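Local coordinates for protein beta-N-acetylhexosaminidase (Akkermansia muciniphila, PDB 6JE8) that hydrolyses terminal, non-reducing N-acetylglucosamine and N-acetylgalactosamine residues from N-glycans, chitobiose and related beta-linked N-acetylhexosaminides, at residues L126-N131 with P186-P191; K222-P227 with D257-E262; S249-L254 with T303-Y308. All blocks are in the same frame, centred on the assembly; numbering follows the deposited sequence. Where two conformers were deposited one is given.

Contact 1. Residues L126-N131 with P186-P191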
loop_
_atom_site.group_PDB
_atom_site.type_symbol
_atom_site.label_atom_id
_atom_site.label_comp_id
_atom_site.label_asym_id
_atom_site.label_seq_id
_atom_site.Cartn_x
_atom_site.Cartn_y
_atom_site.Cartn_z
ATOM N N LEU A 126 2.594 -5.331 0.431
ATOM C CA LEU A 126 2.015 -6.624 0.051
ATOM C C LEU A 126 1.400 -7.263 1.283
ATOM O O LEU A 126 2.124 -7.650 2.210
ATOM C CB LEU A 126 3.065 -7.564 -0.527
ATOM C CG LEU A 126 3.941 -7.086 -1.668
ATOM C CD1 LEU A 126 4.984 -8.179 -2.002
ATOM C CD2 LEU A 126 3.049 -6.756 -2.864
ATOM N N HIS A 127 0.076 -7.409 1.275
ATOM C CA HIS A 127 -0.652 -8.100 2.337
ATOM C C HIS A 127 -0.585 -9.582 1.994
ATOM O O HIS A 127 -1.415 -10.107 1.257
ATOM C CB HIS A 127 -2.091 -7.593 2.409
ATOM C CG HIS A 127 -2.832 -8.031 3.634
ATOM N ND1 HIS A 127 -2.658 -7.431 4.865
ATOM C CD2 HIS A 127 -3.775 -8.990 3.811
ATOM C CE1 HIS A 127 -3.448 -8.014 5.753
ATOM N NE2 HIS A 127 -4.137 -8.963 5.141
ATOM N N LEU A 128 0.420 -10.264 2.538
ATOM C CA LEU A 128 0.803 -11.595 2.082
ATOM C C LEU A 128 0.041 -12.735 2.747
ATOM O O LEU A 128 0.014 -13.842 2.197
ATOM C CB LEU A 128 2.299 -11.814 2.333
ATOM C CG LEU A 128 3.197 -11.037 1.371
ATOM C CD1 LEU A 128 4.642 -11.039 1.866
ATOM C CD2 LEU A 128 3.091 -11.671 -0.019
ATOM N N THR A 129 -0.515 -12.524 3.935
ATOM C CA THR A 129 -1.133 -13.602 4.693
ATOM C C THR A 129 -2.423 -13.109 5.333
ATOM O O THR A 129 -2.529 -11.947 5.732
ATOM C CB THR A 129 -0.196 -14.131 5.796
ATOM O OG1 THR A 129 0.008 -13.109 6.781
ATOM C CG2 THR A 129 1.160 -14.544 5.214
ATOM N N ASP A 130 -3.403 -13.999 5.441
ATOM C CA ASP A 130 -4.658 -13.669 6.123
ATOM C C ASP A 130 -5.456 -14.954 6.285
ATOM O O ASP A 130 -4.940 -16.057 6.074
ATOM C CB ASP A 130 -5.472 -12.611 5.369
ATOM C CG ASP A 130 -6.266 -11.705 6.318
ATOM O OD1 ASP A 130 -7.179 -12.205 7.024
ATOM O OD2 ASP A 130 -5.950 -10.492 6.388
ATOM N N ASN A 131 -6.732 -14.810 6.651
ATOM C CA ASN A 131 -7.560 -15.991 6.874
ATOM C C ASN A 131 -7.782 -16.794 5.600
ATOM O O ASN A 131 -7.945 -18.016 5.668
ATOM C CB ASN A 131 -8.909 -15.578 7.459
ATOM C CG ASN A 131 -8.783 -15.022 8.855
ATOM O OD1 ASN A 131 -7.977 -15.508 9.650
ATOM N ND2 ASN A 131 -9.593 -14.014 9.176
ATOM N N PRO A 186 6.594 -6.016 3.040
ATOM C CA PRO A 186 5.738 -7.174 3.312
ATOM C C PRO A 186 4.945 -6.999 4.597
ATOM O O PRO A 186 5.400 -6.364 5.547
ATOM C CB PRO A 186 6.747 -8.316 3.454
ATOM C CG PRO A 186 7.952 -7.648 4.065
ATOM C CD PRO A 186 7.997 -6.257 3.434
ATOM N N GLU A 187 3.740 -7.575 4.617
ATOM C CA GLU A 187 2.911 -7.622 5.820
ATOM C C GLU A 187 2.602 -9.073 6.145
ATOM O O GLU A 187 2.079 -9.803 5.298
ATOM C CB GLU A 187 1.598 -6.850 5.649
ATOM C CG GLU A 187 0.720 -6.849 6.925
ATOM C CD GLU A 187 -0.618 -6.139 6.734
ATOM O OE1 GLU A 187 -0.816 -5.494 5.682
ATOM O OE2 GLU A 187 -1.485 -6.233 7.636
ATOM N N ILE A 188 2.926 -9.480 7.367
ATOM C CA ILE A 188 2.578 -10.791 7.901
ATOM C C ILE A 188 1.786 -10.524 9.168
ATOM O O ILE A 188 2.365 -10.135 10.188
ATOM C CB ILE A 188 3.809 -11.650 8.218
ATOM C CG1 ILE A 188 4.733 -11.776 7.010
ATOM C CG2 ILE A 188 3.360 -13.044 8.719
ATOM C CD1 ILE A 188 4.070 -12.444 5.817
ATOM N N ASP A 189 0.474 -10.731 9.117
ATOM C CA ASP A 189 -0.358 -10.421 10.270
ATOM C C ASP A 189 -0.188 -11.448 11.376
ATOM O O ASP A 189 -0.131 -12.653 11.124
ATOM C CB ASP A 189 -1.825 -10.349 9.853
ATOM C CG ASP A 189 -2.142 -9.057 9.164
ATOM O OD1 ASP A 189 -1.229 -8.211 9.130
ATOM O OD2 ASP A 189 -3.272 -8.872 8.677
ATOM N N MET A 190 -0.122 -10.957 12.610
ATOM C CA MET A 190 0.002 -11.813 13.786
ATOM C C MET A 190 -0.465 -11.021 14.995
ATOM O O MET A 190 -0.350 -9.789 15.008
ATOM C CB MET A 190 1.451 -12.290 13.973
ATOM C CG MET A 190 2.459 -11.162 14.157
ATOM S SD MET A 190 4.149 -11.741 14.010
ATOM C CE MET A 190 4.254 -12.046 12.241
ATOM N N PRO A 191 -0.999 -11.690 16.031
ATOM C CA PRO A 191 -1.149 -13.142 16.141
ATOM C C PRO A 191 -2.416 -13.691 15.485
ATOM O O PRO A 191 -2.548 -14.918 15.422
ATOM C CB PRO A 191 -1.186 -13.367 17.659
ATOM C CG PRO A 191 -1.851 -12.127 18.176
ATOM C CD PRO A 191 -1.347 -11.002 17.291
HETATM O O HOH W 1 -1.727 -13.589 8.843
HETATM O O HOH W 2 -0.686 -9.998 5.949
#
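His127 and Glu187 face each other across two neighbouring parallel strands of the (beta/alpha)8 barrel that forms the catalytic domain of family 20 glycoside hydrolases. The backbones pair conventionally: Glu187 N donates to Leu126 O at 2.9 Å, and Leu128 N gives a longer bond to Glu187 O. Past Leu128 the strands part, and a water takes over, donating to both Thr129 O and Glu187 O while its oxygen sits 3.3 Å above the centre of the His127 ring.

The polar side chains centre on that imidazole, whose two nitrogens both serve as donors. With CG anti to the backbone nitrogen (chi1 -168°), the ring lies where ND1 reaches Glu187 OE1 at 2.8 Å, almost straight and in the ring plane. The carboxylate stands nearly upright to the ring, so ND1 comes to OE1 from above the carboxylate plane; His125 shares this oxygen and Trp307 binds OE2. On the other edge, NE2 donates to OD2 of the active-site Asp130, an oxygen also held by His193 and by the substrate-binding Arg101. Histidine suits the place because one flat group can tie a buried glutamate to an active-site aspartate. A leucine here would probably leave Glu187 OE1 and Asp130 OD2 each short of one donor, although Asp130 would still have Arg101 and His193.

Apolar contacts fill the opposite face of the strands, where aliphatic side chains suit the buried setting. Leu128 CD1 rests on Pro186 CB at 3.8 Å, and Ile188 CD1 touches both Thr129 CG2, at 3.6 Å, and Leu128 CB. Threonine adds a hydroxyl to its methyl: a second water joins Thr129 OG1, at 2.7 Å, to Asp189 O.

Contact 2. Residues K222-P227 with D257-E262. With ZN (zinc ion), chain B.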
loop_
_atom_site.group_PDB
_atom_site.type_symbol
_atom_site.label_atom_id
_atom_site.label_comp_id
_atom_site.label_asym_id
_atom_site.label_seq_id
_atom_site.Cartn_x
_atom_site.Cartn_y
_atom_site.Cartn_z
ATOM N N LYS A 222 -11.136 -15.884 15.551
ATOM C CA LYS A 222 -10.604 -15.884 16.904
ATOM C C LYS A 222 -9.315 -16.680 17.032
ATOM O O LYS A 222 -8.764 -16.765 18.134
ATOM C CB LYS A 222 -11.636 -16.465 17.886
ATOM C CG LYS A 222 -13.013 -15.831 17.817
ATOM C CD LYS A 222 -14.027 -16.671 18.595
ATOM C CE LYS A 222 -15.444 -16.137 18.416
ATOM N NZ LYS A 222 -15.561 -14.716 18.857
ATOM N N GLU A 223 -8.832 -17.282 15.950
ATOM C CA GLU A 223 -7.701 -18.204 16.040
ATOM C C GLU A 223 -6.390 -17.429 16.121
ATOM O O GLU A 223 -5.874 -16.953 15.107
ATOM C CB GLU A 223 -7.707 -19.147 14.844
ATOM C CG GLU A 223 -8.896 -20.088 14.865
ATOM C CD GLU A 223 -8.838 -21.038 16.039
ATOM O OE1 GLU A 223 -7.720 -21.272 16.550
ATOM O OE2 GLU A 223 -9.906 -21.550 16.445
ATOM N N LEU A 224 -5.817 -17.344 17.320
ATOM C CA LEU A 224 -4.543 -16.675 17.545
ATOM C C LEU A 224 -3.461 -17.709 17.814
ATOM O O LEU A 224 -3.710 -18.698 18.512
ATOM C CB LEU A 224 -4.618 -15.724 18.743
ATOM C CG LEU A 224 -5.799 -14.770 18.807
ATOM C CD1 LEU A 224 -5.646 -13.875 20.042
ATOM C CD2 LEU A 224 -5.876 -13.948 17.526
ATOM N N VAL A 225 -2.243 -17.470 17.302
ATOM C CA VAL A 225 -1.144 -18.359 17.676
ATOM C C VAL A 225 -0.944 -18.291 19.189
ATOM O O VAL A 225 -1.213 -17.265 19.830
ATOM C CB VAL A 225 0.166 -18.028 16.940
ATOM C CG1 VAL A 225 0.013 -18.337 15.457
ATOM C CG2 VAL A 225 0.544 -16.557 17.146
ATOM N N CYS A 226 -0.490 -19.406 19.769
ATOM C CA CYS A 226 -0.295 -19.475 21.213
ATOM C C CYS A 226 1.126 -19.054 21.534
ATOM O O CYS A 226 2.080 -19.758 21.157
ATOM C CB CYS A 226 -0.567 -20.881 21.736
ATOM S SG CYS A 226 -0.259 -21.009 23.540
ATOM N N PRO A 227 1.329 -17.915 22.216
ATOM C CA PRO A 227 2.690 -17.427 22.487
ATOM C C PRO A 227 3.486 -18.319 23.420
ATOM O O PRO A 227 4.698 -18.103 23.565
ATOM C CB PRO A 227 2.451 -16.053 23.132
ATOM C CG PRO A 227 1.061 -15.694 22.816
ATOM C CD PRO A 227 0.298 -16.973 22.679
ATOM N N ASP A 257 -3.955 -4.708 14.299
ATOM C CA ASP A 257 -5.324 -4.306 14.575
ATOM C C ASP A 257 -5.920 -5.203 15.664
ATOM O O ASP A 257 -5.480 -6.337 15.882
ATOM C CB ASP A 257 -6.161 -4.354 13.295
ATOM C CG ASP A 257 -5.986 -5.665 12.531
ATOM O OD1 ASP A 257 -4.831 -6.069 12.277
ATOM O OD2 ASP A 257 -7.009 -6.297 12.198
ATOM N N GLU A 258 -6.920 -4.668 16.367
ATOM C CA GLU A 258 -7.491 -5.375 17.507
ATOM C C GLU A 258 -7.979 -6.763 17.110
ATOM O O GLU A 258 -8.744 -6.923 16.155
ATOM C CB GLU A 258 -8.634 -4.563 18.111
ATOM C CG GLU A 258 -8.167 -3.349 18.896
ATOM C CD GLU A 258 -7.255 -3.711 20.056
ATOM O OE1 GLU A 258 -7.345 -4.855 20.557
ATOM O OE2 GLU A 258 -6.447 -2.850 20.469
ATOM N N ALA A 259 -7.519 -7.773 17.859
ATOM C CA ALA A 259 -7.818 -9.184 17.674
ATOM C C ALA A 259 -8.698 -9.689 18.810
ATOM O O ALA A 259 -8.537 -9.240 19.948
ATOM C CB ALA A 259 -6.527 -10.009 17.635
ATOM N N PRO A 260 -9.635 -10.599 18.541
ATOM C CA PRO A 260 -10.406 -11.206 19.640
ATOM C C PRO A 260 -9.493 -12.099 20.466
ATOM O O PRO A 260 -8.779 -12.936 19.920
ATOM C CB PRO A 260 -11.484 -12.028 18.918
ATOM C CG PRO A 260 -11.309 -11.750 17.431
ATOM C CD PRO A 260 -9.910 -11.254 17.253
ATOM N N THR A 261 -9.526 -11.938 21.787
ATOM C CA THR A 261 -8.613 -12.690 22.639
ATOM C C THR A 261 -9.306 -13.768 23.467
ATOM O O THR A 261 -8.677 -14.329 24.365
ATOM C CB THR A 261 -7.835 -11.739 23.550
ATOM O OG1 THR A 261 -8.752 -10.888 24.250
ATOM C CG2 THR A 261 -6.869 -10.877 22.725
ATOM N N GLU A 262 -10.566 -14.100 23.159
ATOM C CA GLU A 262 -11.286 -15.137 23.909
ATOM C C GLU A 262 -10.480 -16.429 24.047
ATOM O O GLU A 262 -10.449 -17.051 25.124
ATOM C CB GLU A 262 -12.620 -15.424 23.222
ATOM C CG GLU A 262 -13.344 -16.649 23.770
ATOM C CD GLU A 262 -14.356 -17.222 22.789
ATOM O OE1 GLU A 262 -14.722 -16.514 21.824
ATOM O OE2 GLU A 262 -14.776 -18.385 22.983
HETATM ZN ZN ZN B . -2.330 -20.292 24.371
HETATM O O HOH W 3 -9.141 -15.490 20.504
#
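Leu224 holds CG anti to its carbonyl carbon (chi1 -48°), which sends both methyls toward the 259-261 backbone, while Lys222 runs out extended and bends only at its last torsion (chi4 -58°), a bend that leaves NZ, CE and CD all alongside Glu262 OE1. CD1 of Leu224 comes to 3.3 Å from Pro260 O, and CD2 meets Ala259 CB at 4.0 Å. A branched aliphatic chain suits this buried spot, since its two methyls can spread over two neighbouring residues; Trp264 of helix 262-266 also touches it.

Glu262, extended with CG anti to its backbone nitrogen, reaches back obliquely across the lysine. Its OE1 lies 3.3 Å from Lys222 CD and forms a long salt bridge with Lys222 NZ at 3.6 Å. Lys266 pairs with the other oxygen, OE2. Between the backbones a water donates to both Lys222 O and Pro260 O, the latter at 2.6 Å.

These loops lie beside two functional sites. Cys226 binds zinc through SG at 2.3 Å, with Cys206, Cys267 and Cys270 completing the four-cysteine site, whereas 257-262 begins with the substrate-binding Asp257 and the active-site Glu258. Direct contacts are thus van der Waals around buried Leu224 and ionic at exposed Lys222; the salt bridge, long and near solvent, is probably the weaker part, and the two carbonyls, both acceptors, meet through water.

Contact 3. Residues S249-L254 with T303-Y308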
loop_
_atom_site.group_PDB
_atom_site.type_symbol
_atom_site.label_atom_id
_atom_site.label_comp_id
_atom_site.label_asym_id
_atom_site.label_seq_id
_atom_site.Cartn_x
_atom_site.Cartn_y
_atom_site.Cartn_z
ATOM N N SER A 249 14.004 -3.591 2.112
ATOM C CA SER A 249 13.482 -2.469 2.885
ATOM C C SER A 249 13.702 -2.675 4.381
ATOM O O SER A 249 13.844 -1.701 5.133
ATOM C CB SER A 249 11.989 -2.276 2.591
ATOM O OG SER A 249 11.247 -3.400 3.062
ATOM N N GLY A 250 13.728 -3.926 4.834
ATOM C CA GLY A 250 13.886 -4.210 6.250
ATOM C C GLY A 250 12.689 -3.864 7.104
ATOM O O GLY A 250 12.763 -3.993 8.327
ATOM N N ILE A 251 11.586 -3.435 6.498
ATOM C CA ILE A 251 10.363 -3.088 7.212
ATOM C C ILE A 251 9.432 -4.285 7.161
ATOM O O ILE A 251 9.252 -4.885 6.098
ATOM C CB ILE A 251 9.698 -1.859 6.578
ATOM C CG1 ILE A 251 10.630 -0.648 6.712
ATOM C CG2 ILE A 251 8.347 -1.612 7.219
ATOM C CD1 ILE A 251 10.212 0.530 5.869
ATOM N N VAL A 252 8.844 -4.641 8.303
ATOM C CA VAL A 252 7.873 -5.724 8.365
ATOM C C VAL A 252 6.611 -5.187 9.021
ATOM O O VAL A 252 6.630 -4.799 10.195
ATOM C CB VAL A 252 8.406 -6.946 9.128
ATOM C CG1 VAL A 252 7.350 -8.059 9.110
ATOM C CG2 VAL A 252 9.725 -7.430 8.486
ATOM N N HIS A 253 5.523 -5.149 8.262
ATOM C CA HIS A 253 4.214 -4.778 8.792
ATOM C C HIS A 253 3.618 -5.984 9.519
ATOM O O HIS A 253 3.508 -7.066 8.938
ATOM C CB HIS A 253 3.332 -4.326 7.627
ATOM C CG HIS A 253 2.144 -3.516 8.025
ATOM N ND1 HIS A 253 1.258 -3.914 9.002
ATOM C CD2 HIS A 253 1.669 -2.343 7.540
ATOM C CE1 HIS A 253 0.295 -3.014 9.113
ATOM N NE2 HIS A 253 0.524 -2.048 8.238
ATOM N N LEU A 254 3.268 -5.822 10.795
ATOM C CA LEU A 254 2.777 -6.943 11.590
ATOM C C LEU A 254 1.263 -6.971 11.725
ATOM O O LEU A 254 0.736 -7.857 12.404
ATOM C CB LEU A 254 3.406 -6.914 12.990
ATOM C CG LEU A 254 4.931 -7.041 13.021
ATOM C CD1 LEU A 254 5.438 -6.948 14.464
ATOM C CD2 LEU A 254 5.391 -8.336 12.382
ATOM N N THR A 303 12.450 -3.555 11.185
ATOM C CA THR A 303 11.626 -2.679 12.006
ATOM C C THR A 303 10.145 -2.917 11.734
ATOM O O THR A 303 9.749 -3.132 10.579
ATOM C CB THR A 303 11.987 -1.204 11.750
ATOM O OG1 THR A 303 11.210 -0.362 12.610
ATOM C CG2 THR A 303 11.733 -0.829 10.308
ATOM N N PRO A 304 9.297 -2.887 12.762
ATOM C CA PRO A 304 7.879 -3.191 12.560
ATOM C C PRO A 304 7.050 -1.967 12.189
ATOM O O PRO A 304 7.390 -0.823 12.495
ATOM C CB PRO A 304 7.447 -3.736 13.927
ATOM C CG PRO A 304 8.284 -2.936 14.890
ATOM C CD PRO A 304 9.633 -2.768 14.197
ATOM N N GLN A 305 5.940 -2.242 11.513
ATOM C CA GLN A 305 4.896 -1.249 11.282
ATOM C C GLN A 305 3.558 -1.813 11.731
ATOM O O GLN A 305 3.376 -3.034 11.790
ATOM C CB GLN A 305 4.797 -0.857 9.818
ATOM C CG GLN A 305 5.958 -0.048 9.337
ATOM C CD GLN A 305 5.708 0.454 7.938
ATOM O OE1 GLN A 305 4.949 -0.157 7.182
ATOM N NE2 GLN A 305 6.347 1.559 7.580
ATOM N N PHE A 306 2.610 -0.913 12.027
ATOM C CA PHE A 306 1.314 -1.372 12.540
ATOM C C PHE A 306 0.144 -0.564 12.000
ATOM O O PHE A 306 0.270 0.633 11.750
ATOM C CB PHE A 306 1.226 -1.255 14.067
ATOM C CG PHE A 306 2.289 -2.009 14.805
ATOM C CD1 PHE A 306 2.087 -3.325 15.178
ATOM C CD2 PHE A 306 3.487 -1.396 15.135
ATOM C CE1 PHE A 306 3.070 -4.025 15.871
ATOM C CE2 PHE A 306 4.461 -2.089 15.836
ATOM C CZ PHE A 306 4.246 -3.403 16.201
ATOM N N TRP A 307 -1.022 -1.202 11.903
ATOM C CA TRP A 307 -2.267 -0.443 11.794
ATOM C C TRP A 307 -2.539 0.159 13.166
ATOM O O TRP A 307 -2.620 -0.577 14.151
ATOM C CB TRP A 307 -3.437 -1.335 11.363
ATOM C CG TRP A 307 -3.247 -2.036 10.054
ATOM C CD1 TRP A 307 -3.066 -3.383 9.863
ATOM C CD2 TRP A 307 -3.214 -1.436 8.753
ATOM N NE1 TRP A 307 -2.916 -3.653 8.524
ATOM C CE2 TRP A 307 -3.000 -2.477 7.819
ATOM C CE3 TRP A 307 -3.343 -0.120 8.284
ATOM C CZ2 TRP A 307 -2.915 -2.244 6.439
ATOM C CZ3 TRP A 307 -3.245 0.113 6.911
ATOM C CH2 TRP A 307 -3.035 -0.950 6.005
ATOM N N TYR A 308 -2.650 1.488 13.244
ATOM C CA TYR A 308 -2.702 2.147 14.547
ATOM C C TYR A 308 -3.960 1.776 15.324
ATOM O O TYR A 308 -5.068 1.731 14.777
ATOM C CB TYR A 308 -2.633 3.666 14.373
ATOM C CG TYR A 308 -2.327 4.461 15.642
ATOM C CD1 TYR A 308 -1.339 4.051 16.530
ATOM C CD2 TYR A 308 -3.004 5.653 15.919
ATOM C CE1 TYR A 308 -1.040 4.792 17.676
ATOM C CE2 TYR A 308 -2.713 6.400 17.065
ATOM C CZ TYR A 308 -1.728 5.964 17.936
ATOM O OH TYR A 308 -1.425 6.699 19.067
#
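His253 meets Trp307 obliquely, NE2 of the imidazole lying 3.6 Å above the indole plane and over its centre, the His253 ring and the five-membered ring of Trp307 being inclined at 49°. The closest pair is His253 CE1 and Trp307 NE1, 3.3 Å apart. Behind the imidazole, the Gln305-Phe306 peptide passes over one ring face. Ile251 CG2 presses on the flat amide of Gln305, 3.4 Å from CD, and Ile251 CG1 lies beside Thr303 CG2; two beta-branched residues, suited to strands, lie side by side on this face. Across the sheet, Leu254 CD1 touches both Pro304 CB, at 3.8 Å, and Phe306 CE1.

Beneath these side chains run two adjacent parallel strands of the (beta/alpha)8 barrel, 251-255 and 303-307, their short segments twisted by 35° against each other (signed -35°). Four backbone bonds join them, from Thr303 N to Gly250 O at 2.9 Å through to Leu254 N to Gln305 O at 3.0 Å. Gly250 takes a positive phi (71°), a turn that glycine adopts easily, just before the strand. Pro304 has no N-H to give, and is tolerated since those that bond to 249-254 come from Thr303 and Gln305, the residues on either side.

Farther out, the polar ends are fixed by others. Gly255 N donates to His253 ND1, and His125 stacks on the same ring. Tyr322 holds Gln305 OE1, and Glu187 accepts from Trp307 NE1, setting the indole close to the substrate-binding Trp324 and Trp400. On the Leu254 side, Leu297 of helix 282-299 packs against Val252, Leu254 and Pro304.

All three contacts lie in the catalytic domain, contacts 1 and 3 in the barrel wall and contact 2 in loops. Contacts 1 and 3, centres about 11 Å apart, share one run of parallel strands, 123-130, 183-190, 251-255 and 303-307; the middle two are neighbours, joined where Ile188 N and His253 N probably bond to His253 O and Pro186 O. Contact 2, centred about 14 Å from contact 1 and 19 Å from contact 3, meets contact 1 where Val225 N probably bonds to Pro191 O. Along the chain contact 1 closes before the others open, whereas contacts 2 and 3 alternate. Strand 251-255 thus leads from contact 3 into 257-262, linking the barrel wall to active-site and zinc-site loops.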